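Local structure of adenosine kinase, putative (Trypanosoma brucei, 3OTX) at residues D295-G300 with Q329-R334; Q75-A80 with E341-S346; V20-S25 with E54-V59. The protein probably transfers a phosphate from ATP to adenosine and related nucleosides, giving AMP in the purine salvage pathway with magnesium as cofactor. The protein carries 1 engineered substitution. One frame throughout, in Å; residues are numbered along the deposited sequence.

Interaction 1: residues D295-G300 with Q329-R334; sequences DMNGAG and QEVIQR. With AP5 (bis(adenosine)-5'-pentaphosphate), chain C.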
loop_
_atom_site.group_PDB
_atom_site.type_symbol
_atom_site.label_atom_id
_atom_site.label_comp_id
_atom_site.label_asym_id
_atom_site.label_seq_id
_atom_site.Cartn_x
_atom_site.Cartn_y
_atom_site.Cartn_z
ATOM N N ASP A 295 -1.708 -15.014 12.306
ATOM C CA ASP A 295 -0.795 -13.890 12.634
ATOM C C ASP A 295 0.300 -13.589 11.595
ATOM O O ASP A 295 1.238 -12.841 11.865
ATOM C CB ASP A 295 -0.136 -14.144 13.999
ATOM C CG ASP A 295 0.661 -15.455 14.048
ATOM O OD1 ASP A 295 1.071 -15.979 12.981
ATOM O OD2 ASP A 295 0.881 -15.964 15.173
ATOM N N MET A 296 0.175 -14.167 10.409
ATOM C CA MET A 296 1.188 -14.034 9.373
ATOM C C MET A 296 1.095 -12.719 8.598
ATOM O O MET A 296 2.013 -11.891 8.663
ATOM C CB MET A 296 1.042 -15.180 8.390
ATOM C CG MET A 296 2.092 -16.246 8.458
ATOM S SD MET A 296 2.694 -16.529 6.781
ATOM C CE MET A 296 1.230 -16.288 5.761
ATOM N N ASN A 297 -0.008 -12.559 7.850
ATOM C CA ASN A 297 -0.221 -11.434 6.957
ATOM C C ASN A 297 -1.070 -10.324 7.578
ATOM O O ASN A 297 -1.836 -10.535 8.520
ATOM C CB ASN A 297 -0.891 -11.877 5.633
ATOM C CG ASN A 297 -0.052 -12.881 4.831
ATOM O OD1 ASN A 297 1.100 -12.617 4.480
ATOM N ND2 ASN A 297 -0.653 -14.023 4.511
ATOM N N GLY A 298 -0.893 -9.127 7.041
ATOM C CA GLY A 298 -1.755 -8.005 7.386
ATOM C C GLY A 298 -2.831 -7.948 6.325
ATOM O O GLY A 298 -2.818 -8.725 5.373
ATOM N N ALA A 299 -3.771 -7.021 6.504
ATOM C CA ALA A 299 -5.015 -6.956 5.693
ATOM C C ALA A 299 -5.091 -5.741 4.780
ATOM O O ALA A 299 -5.902 -5.727 3.853
ATOM C CB ALA A 299 -6.246 -6.914 6.628
ATOM N N GLY A 300 -4.269 -4.724 5.032
ATOM C CA GLY A 300 -4.467 -3.417 4.370
ATOM C C GLY A 300 -4.154 -3.457 2.889
ATOM O O GLY A 300 -4.987 -3.074 2.048
ATOM N N GLN A 329 -9.917 -10.760 3.538
ATOM C CA GLN A 329 -10.290 -11.930 4.288
ATOM C C GLN A 329 -9.564 -13.184 3.808
ATOM O O GLN A 329 -9.230 -14.045 4.610
ATOM C CB GLN A 329 -11.803 -12.090 4.345
ATOM C CG GLN A 329 -12.378 -11.045 5.309
ATOM C CD GLN A 329 -13.833 -11.236 5.658
ATOM O OE1 GLN A 329 -14.572 -11.936 4.968
ATOM N NE2 GLN A 329 -14.253 -10.615 6.741
ATOM N N GLU A 330 -9.274 -13.254 2.517
ATOM C CA GLU A 330 -8.507 -14.412 2.018
ATOM C C GLU A 330 -7.074 -14.385 2.553
ATOM O O GLU A 330 -6.564 -15.405 3.047
ATOM C CB GLU A 330 -8.500 -14.460 0.485
ATOM C CG GLU A 330 -9.808 -14.892 -0.151
ATOM C CD GLU A 330 -10.267 -16.287 0.245
ATOM O OE1 GLU A 330 -9.434 -17.219 0.245
ATOM O OE2 GLU A 330 -11.471 -16.444 0.556
ATOM N N VAL A 331 -6.443 -13.235 2.442
ATOM C CA VAL A 331 -5.028 -13.067 2.783
ATOM C C VAL A 331 -4.767 -13.299 4.282
ATOM O O VAL A 331 -3.780 -13.958 4.658
ATOM C CB VAL A 331 -4.486 -11.723 2.247
ATOM C CG1 VAL A 331 -3.161 -11.329 2.908
ATOM C CG2 VAL A 331 -4.306 -11.805 0.724
ATOM N N ILE A 332 -5.662 -12.818 5.135
ATOM C CA ILE A 332 -5.426 -12.948 6.588
ATOM C C ILE A 332 -5.648 -14.373 7.091
ATOM O O ILE A 332 -5.246 -14.725 8.214
ATOM C CB ILE A 332 -6.234 -11.894 7.431
ATOM C CG1 ILE A 332 -7.730 -12.247 7.402
ATOM C CG2 ILE A 332 -5.884 -10.443 7.003
ATOM C CD1 ILE A 332 -8.637 -11.326 8.180
ATOM N N GLN A 333 -6.296 -15.192 6.258
ATOM C CA GLN A 333 -6.472 -16.611 6.565
ATOM C C GLN A 333 -5.309 -17.484 6.075
ATOM O O GLN A 333 -5.341 -18.698 6.239
ATOM C CB GLN A 333 -7.797 -17.128 5.992
ATOM C CG GLN A 333 -9.019 -16.578 6.685
ATOM C CD GLN A 333 -10.309 -17.073 6.060
ATOM O OE1 GLN A 333 -10.727 -18.199 6.302
ATOM N NE2 GLN A 333 -10.942 -16.233 5.246
ATOM N N ARG A 334 -4.289 -16.888 5.473
ATOM C CA ARG A 334 -3.159 -17.678 4.982
ATOM C C ARG A 334 -2.147 -17.949 6.097
ATOM O O ARG A 334 -1.862 -17.064 6.906
ATOM C CB ARG A 334 -2.511 -17.013 3.774
ATOM C CG ARG A 334 -3.223 -17.351 2.469
ATOM C CD ARG A 334 -3.062 -16.250 1.442
ATOM N NE ARG A 334 -3.076 -16.772 0.077
ATOM C CZ ARG A 334 -3.434 -16.075 -1.000
ATOM N NH1 ARG A 334 -3.831 -14.812 -0.887
ATOM N NH2 ARG A 334 -3.403 -16.646 -2.197
HETATM P PA AP5 C . -7.920 -3.344 8.520
HETATM O O1A AP5 C . -7.530 -3.976 9.852
HETATM O O2A AP5 C . -8.762 -2.091 8.652
HETATM O O3A AP5 C . -6.655 -2.945 7.608
HETATM P PB AP5 C . -5.248 -2.337 8.115
HETATM O O1B AP5 C . -5.337 -1.738 9.484
HETATM O O2B AP5 C . -4.743 -1.471 7.013
HETATM O O3B AP5 C . -4.417 -3.694 8.180
HETATM P PG AP5 C . -3.075 -4.118 8.924
HETATM O O1G AP5 C . -3.133 -5.604 9.103
HETATM O O2G AP5 C . -2.875 -3.485 10.284
HETATM O O3G AP5 C . -2.039 -3.759 7.826
HETATM P PD AP5 C . -0.428 -3.892 7.820
HETATM O O1D AP5 C . 0.150 -4.461 9.103
HETATM O O2D AP5 C . 0.070 -2.559 7.336
HETATM O O3D AP5 C . -0.233 -5.040 6.708
HETATM P PE AP5 C . -0.138 -4.811 5.114
HETATM O O1E AP5 C . -1.123 -3.755 4.697
HETATM O O2E AP5 C . -0.209 -6.167 4.414
HETATM O O5F AP5 C . -8.613 -4.486 7.633
HETATM C C5F AP5 C . -8.934 -4.252 6.262
HETATM C C4F AP5 C . -10.034 -5.201 5.850
HETATM O O4F AP5 C . -9.648 -6.552 6.140
HETATM C C3F AP5 C . -11.338 -5.041 6.625
HETATM O O3F AP5 C . -12.141 -4.064 6.009
HETATM C C2F AP5 C . -11.917 -6.426 6.620
HETATM O O2F AP5 C . -12.565 -6.668 5.396
HETATM C C1F AP5 C . -10.668 -7.311 6.663
HETATM N N9A AP5 C . -10.264 -7.704 8.044
HETATM C C8A AP5 C . -9.153 -7.241 8.755
HETATM N N7A AP5 C . -9.144 -7.871 9.962
HETATM C C5A AP5 C . -10.198 -8.718 10.020
HETATM C C6A AP5 C . -10.644 -9.618 10.962
HETATM N N6A AP5 C . -9.952 -9.877 12.074
HETATM N N1A AP5 C . -11.770 -10.357 10.692
HETATM C C2A AP5 C . -12.454 -10.243 9.493
HETATM N N3A AP5 C . -11.990 -9.347 8.553
HETATM C C4A AP5 C . -10.881 -8.623 8.797
HETATM O O5J AP5 C . 1.345 -4.181 4.911
HETATM C C5J AP5 C . 2.486 -4.938 5.278
HETATM C C4J AP5 C . 3.563 -4.520 4.291
HETATM O O4J AP5 C . 4.017 -3.185 4.571
HETATM C C3J AP5 C . 4.846 -5.350 4.391
HETATM O O3J AP5 C . 4.871 -6.244 3.278
HETATM C C2J AP5 C . 5.985 -4.317 4.370
HETATM O O2J AP5 C . 7.030 -4.638 3.459
HETATM C C1J AP5 C . 5.263 -3.064 3.936
HETATM N N9B AP5 C . 5.943 -1.824 4.338
HETATM C C8B AP5 C . 6.250 -1.472 5.624
HETATM N N7B AP5 C . 6.909 -0.285 5.562
HETATM C C5B AP5 C . 7.010 0.103 4.252
HETATM C C6B AP5 C . 7.570 1.225 3.630
HETATM N N6B AP5 C . 8.250 2.181 4.283
HETATM N N1B AP5 C . 7.506 1.247 2.264
HETATM C C2B AP5 C . 6.846 0.313 1.500
HETATM N N3B AP5 C . 6.333 -0.814 2.110
HETATM C C4B AP5 C . 6.392 -0.878 3.474
HETATM O O HOH W 1 -2.235 -14.596 7.672
#

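Interaction 2: residues Q75-A80 with E341-S346; sequences QWMQQA and EKPSFS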
loop_
_atom_site.group_PDB
_atom_site.type_symbol
_atom_site.label_atom_id
_atom_site.label_comp_id
_atom_site.label_asym_id
_atom_site.label_seq_id
_atom_site.Cartn_x
_atom_site.Cartn_y
_atom_site.Cartn_z
ATOM N N GLN A 75 -3.486 -8.348 -9.303
ATOM C CA GLN A 75 -3.238 -9.230 -10.454
ATOM C C GLN A 75 -3.859 -10.615 -10.228
ATOM O O GLN A 75 -4.372 -11.248 -11.150
ATOM C CB GLN A 75 -1.716 -9.306 -10.706
ATOM C CG GLN A 75 -1.296 -10.002 -12.029
ATOM C CD GLN A 75 -1.713 -9.220 -13.260
ATOM O OE1 GLN A 75 -1.341 -8.035 -13.452
ATOM N NE2 GLN A 75 -2.604 -9.829 -14.041
ATOM N N TRP A 76 -3.803 -11.104 -8.988
ATOM C CA TRP A 76 -4.368 -12.413 -8.629
ATOM C C TRP A 76 -5.864 -12.454 -8.938
ATOM O O TRP A 76 -6.424 -13.499 -9.263
ATOM C CB TRP A 76 -4.152 -12.701 -7.124
ATOM C CG TRP A 76 -4.759 -13.970 -6.596
ATOM C CD1 TRP A 76 -4.356 -15.235 -6.855
ATOM C CD2 TRP A 76 -5.832 -14.074 -5.653
ATOM N NE1 TRP A 76 -5.140 -16.145 -6.173
ATOM C CE2 TRP A 76 -6.052 -15.445 -5.420
ATOM C CE3 TRP A 76 -6.629 -13.132 -4.989
ATOM C CZ2 TRP A 76 -7.055 -15.907 -4.561
ATOM C CZ3 TRP A 76 -7.627 -13.591 -4.131
ATOM C CH2 TRP A 76 -7.819 -14.958 -3.915
ATOM N N MET A 77 -6.502 -11.296 -8.822
ATOM C CA MET A 77 -7.938 -11.199 -9.108
ATOM C C MET A 77 -8.262 -11.044 -10.584
ATOM O O MET A 77 -9.444 -11.049 -10.952
ATOM C CB MET A 77 -8.528 -9.999 -8.385
ATOM C CG MET A 77 -8.679 -10.168 -6.885
ATOM S SD MET A 77 -9.795 -11.485 -6.390
ATOM C CE MET A 77 -11.395 -10.795 -6.866
ATOM N N GLN A 78 -7.239 -10.854 -11.418
ATOM C CA GLN A 78 -7.433 -10.673 -12.854
ATOM C C GLN A 78 -6.477 -11.601 -13.626
ATOM O O GLN A 78 -5.653 -11.148 -14.398
ATOM C CB GLN A 78 -7.205 -9.197 -13.236
ATOM C CG GLN A 78 -8.261 -8.208 -12.661
ATOM C CD GLN A 78 -9.658 -8.415 -13.230
ATOM O OE1 GLN A 78 -9.832 -9.118 -14.206
ATOM N NE2 GLN A 78 -10.666 -7.820 -12.586
ATOM N N GLN A 79 -6.542 -12.904 -13.376
ATOM C CA GLN A 79 -5.507 -13.785 -13.906
ATOM C C GLN A 79 -5.592 -14.002 -15.425
ATOM O O GLN A 79 -4.641 -14.477 -16.020
ATOM C CB GLN A 79 -5.433 -15.103 -13.141
ATOM C CG GLN A 79 -4.817 -14.969 -11.749
ATOM C CD GLN A 79 -4.817 -16.284 -11.038
ATOM O OE1 GLN A 79 -4.529 -17.311 -11.644
ATOM N NE2 GLN A 79 -5.136 -16.275 -9.744
ATOM N N ALA A 80 -6.692 -13.604 -16.045
ATOM C CA ALA A 80 -6.757 -13.652 -17.508
ATOM C C ALA A 80 -5.909 -12.542 -18.177
ATOM O O ALA A 80 -5.732 -12.538 -19.416
ATOM C CB ALA A 80 -8.212 -13.646 -18.018
ATOM N N GLU A 341 -4.753 -20.950 -5.345
ATOM C CA GLU A 341 -4.499 -20.707 -6.770
ATOM C C GLU A 341 -5.314 -19.578 -7.390
ATOM O O GLU A 341 -4.758 -18.646 -7.960
ATOM C CB GLU A 341 -4.737 -21.985 -7.578
ATOM C CG GLU A 341 -4.474 -21.846 -9.083
ATOM C CD GLU A 341 -5.159 -22.930 -9.914
ATOM O OE1 GLU A 341 -6.412 -22.967 -9.940
ATOM O OE2 GLU A 341 -4.442 -23.734 -10.553
ATOM N N LYS A 342 -6.631 -19.688 -7.285
ATOM C CA LYS A 342 -7.538 -18.792 -7.982
ATOM C C LYS A 342 -8.578 -18.279 -7.005
ATOM O O LYS A 342 -8.957 -18.978 -6.063
ATOM C CB LYS A 342 -8.223 -19.499 -9.161
ATOM C CG LYS A 342 -7.375 -19.585 -10.440
ATOM C CD LYS A 342 -8.027 -20.514 -11.476
ATOM C CE LYS A 342 -7.186 -20.668 -12.754
ATOM N NZ LYS A 342 -7.943 -21.350 -13.857
ATOM N N PRO A 343 -9.042 -17.046 -7.220
ATOM C CA PRO A 343 -10.092 -16.503 -6.369
ATOM C C PRO A 343 -11.422 -17.235 -6.562
ATOM O O PRO A 343 -11.652 -17.829 -7.614
ATOM C CB PRO A 343 -10.235 -15.057 -6.841
ATOM C CG PRO A 343 -9.420 -14.919 -8.073
ATOM C CD PRO A 343 -8.578 -16.109 -8.260
ATOM N N SER A 344 -12.271 -17.180 -5.539
ATOM C CA SER A 344 -13.614 -17.742 -5.579
ATOM C C SER A 344 -14.642 -16.617 -5.492
ATOM O O SER A 344 -15.760 -16.828 -5.053
ATOM C CB SER A 344 -13.804 -18.691 -4.396
ATOM O OG SER A 344 -13.481 -18.015 -3.185
ATOM N N PHE A 345 -14.241 -15.421 -5.909
ATOM C CA PHE A 345 -15.062 -14.219 -5.818
ATOM C C PHE A 345 -14.614 -13.378 -6.983
ATOM O O PHE A 345 -13.409 -13.213 -7.211
ATOM C CB PHE A 345 -14.757 -13.499 -4.487
ATOM C CG PHE A 345 -15.407 -12.132 -4.309
ATOM C CD1 PHE A 345 -16.362 -11.935 -3.306
ATOM C CD2 PHE A 345 -15.018 -11.035 -5.080
ATOM C CE1 PHE A 345 -16.960 -10.679 -3.100
ATOM C CE2 PHE A 345 -15.599 -9.778 -4.880
ATOM C CZ PHE A 345 -16.575 -9.599 -3.890
ATOM N N SER A 346 -15.575 -12.861 -7.733
ATOM C CA SER A 346 -15.258 -11.879 -8.755
ATOM C C SER A 346 -16.066 -10.605 -8.556
ATOM O O SER A 346 -17.242 -10.649 -8.167
ATOM C CB SER A 346 -15.440 -12.455 -10.166
ATOM O OG SER A 346 -16.588 -13.261 -10.224
#

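Interaction 3: residues V20-S25 with E54-V59; sequences VSAHVS and EKMPNV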
loop_
_atom_site.group_PDB
_atom_site.type_symbol
_atom_site.label_atom_id
_atom_site.label_comp_id
_atom_site.label_asym_id
_atom_site.label_seq_id
_atom_site.Cartn_x
_atom_site.Cartn_y
_atom_site.Cartn_z
ATOM N N VAL A 20 11.265 -9.788 6.194
ATOM C CA VAL A 20 12.022 -10.713 7.029
ATOM C C VAL A 20 11.179 -10.826 8.298
ATOM O O VAL A 20 11.155 -9.910 9.114
ATOM C CB VAL A 20 13.469 -10.194 7.262
ATOM C CG1 VAL A 20 14.319 -11.182 8.097
ATOM C CG2 VAL A 20 14.172 -9.967 5.925
ATOM N N SER A 21 10.465 -11.947 8.420
ATOM C CA SER A 21 9.385 -12.109 9.373
ATOM C C SER A 21 9.782 -13.131 10.421
ATOM O O SER A 21 10.336 -14.189 10.091
ATOM C CB SER A 21 8.142 -12.622 8.629
ATOM O OG SER A 21 6.983 -12.587 9.433
ATOM N N ALA A 22 9.535 -12.800 11.683
ATOM C CA ALA A 22 9.728 -13.746 12.781
ATOM C C ALA A 22 8.852 -13.384 13.971
ATOM O O ALA A 22 8.443 -12.224 14.141
ATOM C CB ALA A 22 11.201 -13.810 13.204
ATOM N N HIS A 23 8.541 -14.391 14.777
ATOM C CA HIS A 23 7.926 -14.163 16.068
ATOM C C HIS A 23 8.996 -13.729 17.054
ATOM O O HIS A 23 10.028 -14.389 17.200
ATOM C CB HIS A 23 7.212 -15.427 16.558
ATOM C CG HIS A 23 5.988 -15.740 15.768
ATOM N ND1 HIS A 23 4.737 -15.296 16.133
ATOM C CD2 HIS A 23 5.830 -16.379 14.583
ATOM C CE1 HIS A 23 3.854 -15.683 15.230
ATOM N NE2 HIS A 23 4.491 -16.339 14.278
ATOM N N VAL A 24 8.733 -12.603 17.716
ATOM C CA VAL A 24 9.657 -12.039 18.676
ATOM C C VAL A 24 8.967 -11.884 20.026
ATOM O O VAL A 24 7.732 -11.945 20.130
ATOM C CB VAL A 24 10.223 -10.666 18.220
ATOM C CG1 VAL A 24 10.927 -10.802 16.876
ATOM C CG2 VAL A 24 9.114 -9.615 18.136
ATOM N N SER A 25 9.769 -11.658 21.051
ATOM C CA SER A 25 9.234 -11.420 22.374
ATOM C C SER A 25 8.897 -9.948 22.521
ATOM O O SER A 25 9.282 -9.121 21.694
ATOM C CB SER A 25 10.267 -11.792 23.417
ATOM O OG SER A 25 11.402 -10.969 23.257
ATOM N N GLU A 54 17.355 -12.326 12.140
ATOM C CA GLU A 54 17.839 -13.377 11.230
ATOM C C GLU A 54 18.477 -14.534 11.984
ATOM O O GLU A 54 18.422 -15.667 11.522
ATOM C CB GLU A 54 18.820 -12.810 10.207
ATOM C CG GLU A 54 18.136 -12.019 9.079
ATOM C CD GLU A 54 19.085 -11.114 8.302
ATOM O OE1 GLU A 54 20.289 -11.424 8.187
ATOM O OE2 GLU A 54 18.620 -10.074 7.805
ATOM N N LYS A 55 19.072 -14.231 13.137
ATOM C CA LYS A 55 19.679 -15.226 14.020
ATOM C C LYS A 55 18.635 -16.084 14.740
ATOM O O LYS A 55 18.986 -16.944 15.545
ATOM C CB LYS A 55 20.582 -14.525 15.041
ATOM C CG LYS A 55 22.075 -14.732 14.838
ATOM C CD LYS A 55 22.693 -13.835 13.780
ATOM C CE LYS A 55 23.986 -14.449 13.272
ATOM N NZ LYS A 55 24.886 -13.476 12.598
ATOM N N MET A 56 17.358 -15.863 14.439
ATOM C CA MET A 56 16.272 -16.562 15.131
ATOM C C MET A 56 15.840 -17.854 14.438
ATOM O O MET A 56 16.201 -18.078 13.275
ATOM C CB MET A 56 15.070 -15.643 15.275
ATOM C CG MET A 56 15.423 -14.313 15.874
ATOM S SD MET A 56 13.990 -13.419 16.453
ATOM C CE MET A 56 13.669 -14.343 17.954
ATOM N N PRO A 57 15.072 -18.710 15.155
ATOM C CA PRO A 57 14.439 -19.857 14.504
ATOM C C PRO A 57 13.153 -19.478 13.762
ATOM O O PRO A 57 12.413 -18.572 14.180
ATOM C CB PRO A 57 14.137 -20.806 15.671
ATOM C CG PRO A 57 13.970 -19.911 16.846
ATOM C CD PRO A 57 14.935 -18.773 16.626
ATOM N N ASN A 58 12.921 -20.175 12.652
ATOM C CA ASN A 58 11.713 -20.056 11.851
ATOM C C ASN A 58 11.546 -18.682 11.208
ATOM O O ASN A 58 10.422 -18.283 10.893
ATOM C CB ASN A 58 10.458 -20.433 12.662
ATOM C CG ASN A 58 10.592 -21.778 13.373
ATOM O OD1 ASN A 58 10.249 -21.905 14.550
ATOM N ND2 ASN A 58 11.095 -22.781 12.663
ATOM N N VAL A 59 12.649 -17.961 11.007
ATOM C CA VAL A 59 12.562 -16.701 10.232
ATOM C C VAL A 59 12.158 -17.002 8.786
ATOM O O VAL A 59 12.620 -17.985 8.202
ATOM C CB VAL A 59 13.868 -15.855 10.276
ATOM C CG1 VAL A 59 15.083 -16.672 9.824
ATOM C CG2 VAL A 59 13.716 -14.563 9.450
HETATM O O HOH W 2 9.181 -17.139 13.706
#

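Interaction 1: residues D295-G300 with Q329-R334
Asn297 meets the last turn of helix 317-332 by a hydrogen bond, its ND2 donating to Val331 O at 3.1 Å (152° at the hydrogen). The donor is tilted out of the carbonyl plane, and Arg334 N reaches the same oxygen from the opposite face. A water accepting from Asn297 N lies within hydrogen-bonding distance of Arg334 O, but has more acceptors around it than protons to give.

In van der Waals contact, Val331 CG1 touches Asn297 CB at 3.6 Å, the side chains crossing at about a right angle, and the Met296 methyl CE lies 3.4 Å from Arg334 O. Ile332 turns both ways: CG2 packs on Ala299 CB at 3.6 Å, while CG1, wedged between backbone N and C (chi1 71°), carries CD1 to C5A of an adenine of AP5 at 3.6 Å.

Ala299 N donates to O1G of the inhibitor at 3.0 Å, and Gln329 NE2 to its N3A at 3.2 Å. Segment 295-300 leads into Asp301, the predicted proton acceptor, and with it carries the PfkB GAGD signature. The helix end and the residues just after it thus hold the phosphate-binding loop, while Gln329 and Ile332 line the adenine pocket.

Interaction 2: residues Q75-A80 with E341-S346
Glu341 O is gripped by two side chains of segment 75-80. Gln79 NE2 supplies the straighter bond, 3.0 Å with 165° at the hydrogen and in the carbonyl plane, whereas Trp76 NE1 comes in at the indole edge with a weak bond of 3.1 Å and 133°. In this ribokinase-like fold the contact fastens the C-terminal tail, which follows helix 317-332, to the C-terminal part of helix 66-76 and the residues after it. Gln79 NE2 also donates to Trp76 O at 3.1 Å, on a lone pair. Both acceptors lie in the amide plane of Gln79, so the two bonds fix its rotation and bridge Trp76 O to the tail.

Beyond this polar knot the tail lies across the indole. Pro343 CB sits over one face of the six-membered ring in a CH-pi contact, 4.0 Å from its centroid. Arg334 makes a cation-pi contact with the same indole, and Tyr326 of helix 317-332 touches it as well.

Met77 extends the apolar strip along the tail. Its SD lies 3.6 Å from Pro343 CB, so proline CB is shared between sulfur and indole. The thioether is bent at chi2 and again at chi3 (-71°), which folds the methyl toward Phe345, whose ring stacks on Tyr326. There Met77 CE meets ring and backbone, lying 4.0 Å from Phe345 CD2, obliquely to the ring, and 3.2 Å from Phe345 O.

Interaction 3: residues V20-S25 with E54-V59
Val20 and Val59 touch through their methyls, CG1 to CG2 at 3.7 Å, beside the start of an antiparallel strand pair. Strand 17-23 belongs to the five-stranded sheet that forms the small lid domain of the ribokinase fold; segment 54-59 links helix 49-54 to strand 60-63 at the edge of that sheet.

No direct hydrogen bond joins the two segments. Ser21 pairs through its backbone with Arg60, one residue further on, and what continues the pairing here is weaker: Val59 CA points a C-H at Ser21 O, 3.4 Å away with 139° at the hydrogen. Farther along, a water takes over, accepting from His23 N at 3.0 Å and donating weakly to Asn58 O at 3.3 Å. Asn58 has a left-handed backbone (phi 65°), which turns the chain into Val59.

The remaining contacts are van der Waals packing and fall into two groups. Val20 CG1 also meets the aliphatic part of Glu54, whose CG lies 4.0 Å away, so Val59 and the helix end pack on one valine methyl. At the other end Met56 reaches over Ala22 toward Val24, which it crosses at about a right angle, with SD 4.1 Å from Val24 CG1. A bend at its last torsion (chi3 76°) brings the terminal methyl back to the strand, where Met56 CE rests 3.7 Å from His23 O.

In the fold
Interactions 1 and 2 share the C-terminal region: one uses the end of helix 317-332, the other the tail that follows, and they touch where Glu330 CG packs near Trp76 CH2. Interaction 1 is partly buried at the inhibitor site, with one backbone N-H and one glutamine amide bonded to the ligand; interaction 2 is a surface contact, where a gripped carbonyl and an indole face hold a tail that also leans on helix 317-332. Interaction 3, partly buried, belongs to the lid sheet and relies on methyl packing and a water, with no direct hydrogen bond. It meets interaction 1 at Asp295 and His23, but its nearest atoms lie about 20 Å from interaction 2.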